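Local coordinates for LPG0439 HIT-related domain-containing protein (Legionella pneumophila subsp. pneumophila, PDB 5L0L) that is of unknown function but carries a HIT-related domain, part of a longer, probably membrane-anchored protein, and so may resemble nucleotide-binding HIT proteins, at residues A[28-40]-A[74-86]. Residues are numbered along the deposited sequence; the frame is centred on the assembly and turned at random.
Sequences VITVRNKYHYSVI and SEQRGLNDVASLM
Y37 drives its ring from the strand against the helix backbone; CG lies anti to the carbonyl carbon (chi1 -59°), which carries the ring onto the helix. There Y37 OH donates a hydrogen bond to E75 O (2.7 Å) in the carbonyl plane, on a lone pair. That oxygen already accepts the helical bond from L79 N. Glycine suits position 78 because its bare CA lets Y37 OH come within 3.3 Å of G78 CA, close enough to reach the carbonyl one turn back. The ring's CD1 meets V82 CG2, and its CD2 lies 3.8 Å from L79 CD1. Branched V82 spreads two methyls: CG2 rests against both I29 CG2 and V31 CG2, and CG1 meets V39 CG2 at 3.9 Å. I29 CD1 reaches L85 CD2 (3.7 Å), and V39 touches selenomethionine M86. Y35 lays its ring obliquely against S74 CB and E75 CG, with Y35 OH 3.3 Å from S74 CB. Strands 25-31 and 35-41 form a hairpin, with K34 and Y35 both facing V31 in a classic beta bulge; it belongs to the antiparallel sheet of the HIT-related domain, on which helix 73-92 packs, its segment 74-86 running at 44° to strand 35-40. At the turn, R32 NH1 forms a salt bridge with D81 OD2 (2.8 Å), and R32 NH2 adds a weak hydrogen bond to the same oxygen. Its guanidinium stacks flat on that of R77, planes 12° apart, while D81 probably offsets the like charges. Waters join R32 NH1 to S74 O and NH2 to D81 OD1. Beyond lies the second subunit, whose R77 packs on R32 and whose E202 hydrogen-bonds S74 OG.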
loop_
_atom_site.group_PDB
_atom_site.type_symbol
_atom_site.label_atom_id
_atom_site.label_comp_id
_atom_site.label_asym_id
_atom_site.label_seq_id
_atom_site.Cartn_x
_atom_site.Cartn_y
_atom_site.Cartn_z
ATOM N N VAL A 28 17.522 -9.545 -1.181
ATOM C CA VAL A 28 17.564 -8.491 -2.162
ATOM C C VAL A 28 16.885 -9.012 -3.434
ATOM O O VAL A 28 17.101 -10.158 -3.856
ATOM C CB VAL A 28 19.007 -8.001 -2.430
ATOM C CG1 VAL A 28 19.063 -7.033 -3.595
ATOM C CG2 VAL A 28 19.584 -7.327 -1.180
ATOM N N ILE A 29 16.065 -8.160 -4.036
ATOM C CA ILE A 29 15.245 -8.509 -5.195
ATOM C C ILE A 29 15.486 -7.458 -6.280
ATOM O O ILE A 29 15.364 -6.260 -6.011
ATOM C CB ILE A 29 13.763 -8.625 -4.815
ATOM C CG1 ILE A 29 13.669 -9.570 -3.587
ATOM C CG2 ILE A 29 12.932 -9.041 -6.037
ATOM C CD1 ILE A 29 12.318 -10.031 -3.084
ATOM N N THR A 30 15.853 -7.930 -7.483
ATOM C CA THR A 30 16.147 -7.055 -8.624
ATOM C C THR A 30 15.031 -7.191 -9.645
ATOM O O THR A 30 14.627 -8.309 -9.980
ATOM C CB THR A 30 17.492 -7.385 -9.270
ATOM O OG1 THR A 30 18.528 -7.159 -8.314
ATOM C CG2 THR A 30 17.748 -6.474 -10.495
ATOM N N VAL A 31 14.519 -6.047 -10.096
ATOM C CA VAL A 31 13.390 -5.975 -11.001
ATOM C C VAL A 31 13.895 -5.543 -12.397
ATOM O O VAL A 31 14.567 -4.512 -12.511
ATOM C CB VAL A 31 12.348 -4.946 -10.533
ATOM C CG1 VAL A 31 11.187 -4.859 -11.517
ATOM C CG2 VAL A 31 11.817 -5.335 -9.158
ATOM N N ARG A 32 13.607 -6.380 -13.406
ATOM C CA ARG A 32 13.890 -6.092 -14.836
ATOM C C ARG A 32 15.360 -5.808 -15.032
ATOM O O ARG A 32 15.729 -4.883 -15.753
ATOM C CB ARG A 32 13.027 -4.916 -15.342
ATOM C CG ARG A 32 11.537 -5.235 -15.393
ATOM C CD ARG A 32 10.618 -4.010 -15.499
ATOM N NE ARG A 32 9.235 -4.499 -15.464
ATOM C CZ ARG A 32 8.383 -4.454 -14.426
ATOM N NH1 ARG A 32 8.668 -3.818 -13.280
ATOM N NH2 ARG A 32 7.171 -5.009 -14.568
ATOM N N ASN A 33 16.175 -6.600 -14.340
ATOM C CA ASN A 33 17.632 -6.522 -14.337
ATOM C C ASN A 33 18.272 -5.149 -14.070
ATOM O O ASN A 33 19.392 -4.878 -14.506
ATOM C CB ASN A 33 18.174 -7.143 -15.650
ATOM C CG ASN A 33 19.425 -7.962 -15.423
ATOM O OD1 ASN A 33 19.530 -8.714 -14.436
ATOM N ND2 ASN A 33 20.391 -7.841 -16.337
ATOM N N LYS A 34 17.590 -4.304 -13.317
ATOM C CA LYS A 34 17.978 -2.918 -13.185
ATOM C C LYS A 34 17.683 -2.292 -11.815
ATOM O O LYS A 34 18.531 -1.591 -11.265
ATOM C CB LYS A 34 17.277 -2.111 -14.277
ATOM C CG LYS A 34 17.810 -0.700 -14.420
ATOM C CD LYS A 34 17.184 0.064 -15.584
ATOM C CE LYS A 34 17.360 1.566 -15.377
ATOM N NZ LYS A 34 16.751 2.364 -16.475
ATOM N N TYR A 35 16.472 -2.490 -11.299
ATOM C CA TYR A 35 16.063 -1.817 -10.053
ATOM C C TYR A 35 16.221 -2.779 -8.884
ATOM O O TYR A 35 15.684 -3.894 -8.927
ATOM C CB TYR A 35 14.638 -1.299 -10.169
ATOM C CG TYR A 35 14.468 -0.317 -11.312
ATOM C CD1 TYR A 35 14.835 1.026 -11.177
ATOM C CD2 TYR A 35 13.979 -0.744 -12.551
ATOM C CE1 TYR A 35 14.696 1.927 -12.241
ATOM C CE2 TYR A 35 13.832 0.150 -13.620
ATOM C CZ TYR A 35 14.197 1.475 -13.461
ATOM O OH TYR A 35 14.053 2.337 -14.532
ATOM N N HIS A 36 16.983 -2.362 -7.879
ATOM C CA HIS A 36 17.345 -3.238 -6.747
ATOM C C HIS A 36 16.565 -2.821 -5.494
ATOM O O HIS A 36 16.547 -1.628 -5.148
ATOM C CB HIS A 36 18.829 -3.115 -6.429
ATOM C CG HIS A 36 19.720 -3.351 -7.605
ATOM N ND1 HIS A 36 19.825 -4.581 -8.218
ATOM C CD2 HIS A 36 20.531 -2.510 -8.296
ATOM C CE1 HIS A 36 20.663 -4.485 -9.245
ATOM N NE2 HIS A 36 21.104 -3.242 -9.310
ATOM N N TYR A 37 15.987 -3.798 -4.807
ATOM C CA TYR A 37 15.155 -3.580 -3.602
ATOM C C TYR A 37 15.580 -4.514 -2.471
ATOM O O TYR A 37 15.978 -5.651 -2.739
ATOM C CB TYR A 37 13.673 -3.833 -3.931
ATOM C CG TYR A 37 13.150 -2.937 -5.029
ATOM C CD1 TYR A 37 13.315 -3.285 -6.361
ATOM C CD2 TYR A 37 12.534 -1.725 -4.734
ATOM C CE1 TYR A 37 12.860 -2.471 -7.389
ATOM C CE2 TYR A 37 12.082 -0.892 -5.757
ATOM C CZ TYR A 37 12.274 -1.261 -7.081
ATOM O OH TYR A 37 11.838 -0.436 -8.088
ATOM N N SER A 38 15.546 -4.037 -1.227
ATOM C CA SER A 38 15.770 -4.860 -0.048
ATOM C C SER A 38 14.455 -5.180 0.646
ATOM O O SER A 38 13.528 -4.376 0.619
ATOM C CB SER A 38 16.700 -4.184 0.960
ATOM O OG SER A 38 16.139 -3.024 1.487
ATOM N N VAL A 39 14.366 -6.378 1.188
ATOM C CA VAL A 39 13.271 -6.818 2.014
ATOM C C VAL A 39 13.863 -7.196 3.367
ATOM O O VAL A 39 14.695 -8.111 3.449
ATOM C CB VAL A 39 12.540 -8.016 1.390
ATOM C CG1 VAL A 39 11.445 -8.498 2.321
ATOM C CG2 VAL A 39 12.017 -7.652 -0.023
ATOM N N ILE A 40 13.455 -6.504 4.438
ATOM C CA ILE A 40 13.970 -6.777 5.781
ATOM C C ILE A 40 12.815 -6.849 6.776
ATOM O O ILE A 40 11.765 -6.229 6.562
ATOM C CB ILE A 40 15.030 -5.714 6.249
ATOM C CG1 ILE A 40 14.368 -4.393 6.644
ATOM C CG2 ILE A 40 16.079 -5.461 5.158
ATOM C CD1 ILE A 40 15.333 -3.375 7.213
ATOM N N SER A 74 8.953 3.796 -13.117
ATOM C CA SER A 74 9.603 2.470 -13.079
ATOM C C SER A 74 10.035 2.069 -11.663
ATOM O O SER A 74 9.928 0.897 -11.297
ATOM C CB SER A 74 10.845 2.408 -13.942
ATOM O OG SER A 74 10.523 2.879 -15.231
ATOM N N GLU A 75 10.557 3.033 -10.918
ATOM C CA GLU A 75 10.992 2.789 -9.541
ATOM C C GLU A 75 9.809 2.404 -8.663
ATOM O O GLU A 75 9.879 1.428 -7.904
ATOM C CB GLU A 75 11.756 4.019 -8.988
ATOM C CG GLU A 75 13.119 4.217 -9.665
ATOM C CD GLU A 75 13.803 5.552 -9.412
ATOM O OE1 GLU A 75 13.138 6.555 -9.059
ATOM O OE2 GLU A 75 15.038 5.589 -9.559
ATOM N N GLN A 76 8.725 3.167 -8.768
ATOM C CA GLN A 76 7.500 2.854 -8.033
ATOM C C GLN A 76 6.909 1.507 -8.446
ATOM O O GLN A 76 6.452 0.696 -7.608
ATOM C CB GLN A 76 6.473 3.985 -8.216
ATOM C CG GLN A 76 5.125 3.713 -7.536
ATOM C CD GLN A 76 5.214 3.862 -6.020
ATOM O OE1 GLN A 76 5.264 2.855 -5.245
ATOM N NE2 GLN A 76 5.283 5.076 -5.583
ATOM N N ARG A 77 6.891 1.264 -9.754
ATOM C CA ARG A 77 6.346 0.028 -10.256
ATOM C C ARG A 77 7.119 -1.188 -9.723
ATOM O O ARG A 77 6.521 -2.205 -9.379
ATOM C CB ARG A 77 6.350 0.013 -11.782
ATOM C CG ARG A 77 5.446 -1.069 -12.306
ATOM C CD ARG A 77 5.642 -1.299 -13.773
ATOM N NE ARG A 77 4.629 -2.243 -14.224
ATOM C CZ ARG A 77 4.601 -2.764 -15.435
ATOM N NH1 ARG A 77 3.615 -3.603 -15.759
ATOM N NH2 ARG A 77 5.536 -2.441 -16.306
ATOM N N GLY A 78 8.439 -1.072 -9.694
ATOM C CA GLY A 78 9.297 -2.147 -9.189
ATOM C C GLY A 78 9.043 -2.413 -7.701
ATOM O O GLY A 78 8.981 -3.559 -7.302
ATOM N N LEU A 79 8.902 -1.355 -6.908
ATOM C CA LEU A 79 8.547 -1.498 -5.471
ATOM C C LEU A 79 7.265 -2.297 -5.348
ATOM O O LEU A 79 7.164 -3.237 -4.561
ATOM C CB LEU A 79 8.386 -0.131 -4.805
ATOM C CG LEU A 79 8.249 -0.180 -3.279
ATOM C CD1 LEU A 79 9.593 -0.441 -2.643
ATOM C CD2 LEU A 79 7.676 1.083 -2.694
ATOM N N ASN A 80 6.268 -1.902 -6.119
ATOM C CA ASN A 80 4.967 -2.550 -6.074
ATOM C C ASN A 80 4.985 -3.988 -6.577
ATOM O O ASN A 80 4.211 -4.803 -6.107
ATOM C CB ASN A 80 3.937 -1.702 -6.829
ATOM C CG ASN A 80 3.580 -0.430 -6.077
ATOM O OD1 ASN A 80 4.196 -0.087 -5.071
ATOM N ND2 ASN A 80 2.548 0.246 -6.515
ATOM N N ASP A 81 5.855 -4.295 -7.543
ATOM C CA ASP A 81 6.035 -5.695 -7.975
ATOM C C ASP A 81 6.641 -6.543 -6.844
ATOM O O ASP A 81 6.210 -7.676 -6.605
ATOM C CB ASP A 81 6.950 -5.783 -9.207
ATOM C CG ASP A 81 6.273 -5.356 -10.501
ATOM O OD1 ASP A 81 5.027 -5.194 -10.576
ATOM O OD2 ASP A 81 7.029 -5.199 -11.516
ATOM N N VAL A 82 7.679 -6.019 -6.195
ATOM C CA VAL A 82 8.297 -6.725 -5.068
ATOM C C VAL A 82 7.261 -6.916 -3.938
ATOM O O VAL A 82 7.178 -8.005 -3.312
ATOM C CB VAL A 82 9.547 -6.002 -4.558
ATOM C CG1 VAL A 82 10.102 -6.699 -3.314
ATOM C CG2 VAL A 82 10.622 -5.974 -5.640
ATOM N N ALA A 83 6.439 -5.881 -3.693
ATOM C CA ALA A 83 5.311 -6.027 -2.772
ATOM C C ALA A 83 4.362 -7.165 -3.183
ATOM O O ALA A 83 3.998 -7.999 -2.353
ATOM C CB ALA A 83 4.576 -4.696 -2.572
ATOM N N SER A 84 3.991 -7.234 -4.460
ATOM C CA SER A 84 3.110 -8.309 -4.945
ATOM C C SER A 84 3.693 -9.689 -4.650
ATOM O O SER A 84 2.967 -10.587 -4.192
ATOM C CB SER A 84 2.862 -8.156 -6.443
ATOM O OG SER A 84 2.200 -6.924 -6.701
ATOM N N LEU A 85 4.994 -9.844 -4.879
ATOM C CA LEU A 85 5.714 -11.095 -4.550
ATOM C C LEU A 85 5.603 -11.403 -3.044
ATOM O O LEU A 85 5.192 -12.485 -2.648
ATOM C CB LEU A 85 7.196 -10.985 -4.949
ATOM C CG LEU A 85 8.137 -12.083 -4.437
ATOM C CD1 LEU A 85 7.664 -13.426 -4.909
ATOM C CD2 LEU A 85 9.583 -11.834 -4.874
HETATM N N MSE A 86 5.955 -10.420 -2.212
HETATM C CA MSE A 86 5.974 -10.649 -0.768
HETATM C C MSE A 86 4.620 -10.940 -0.189
HETATM O O MSE A 86 4.538 -11.628 0.827
HETATM C CB MSE A 86 6.656 -9.527 0.018
HETATM C CG MSE A 86 8.123 -9.340 -0.313
HETATM SE SE MSE A 86 9.192 -10.984 -0.096
HETATM C CE MSE A 86 8.742 -11.370 1.756
HETATM O O HOH W 1 10.132 -1.338 -12.987
HETATM O O HOH W 2 4.559 -4.782 -13.081
#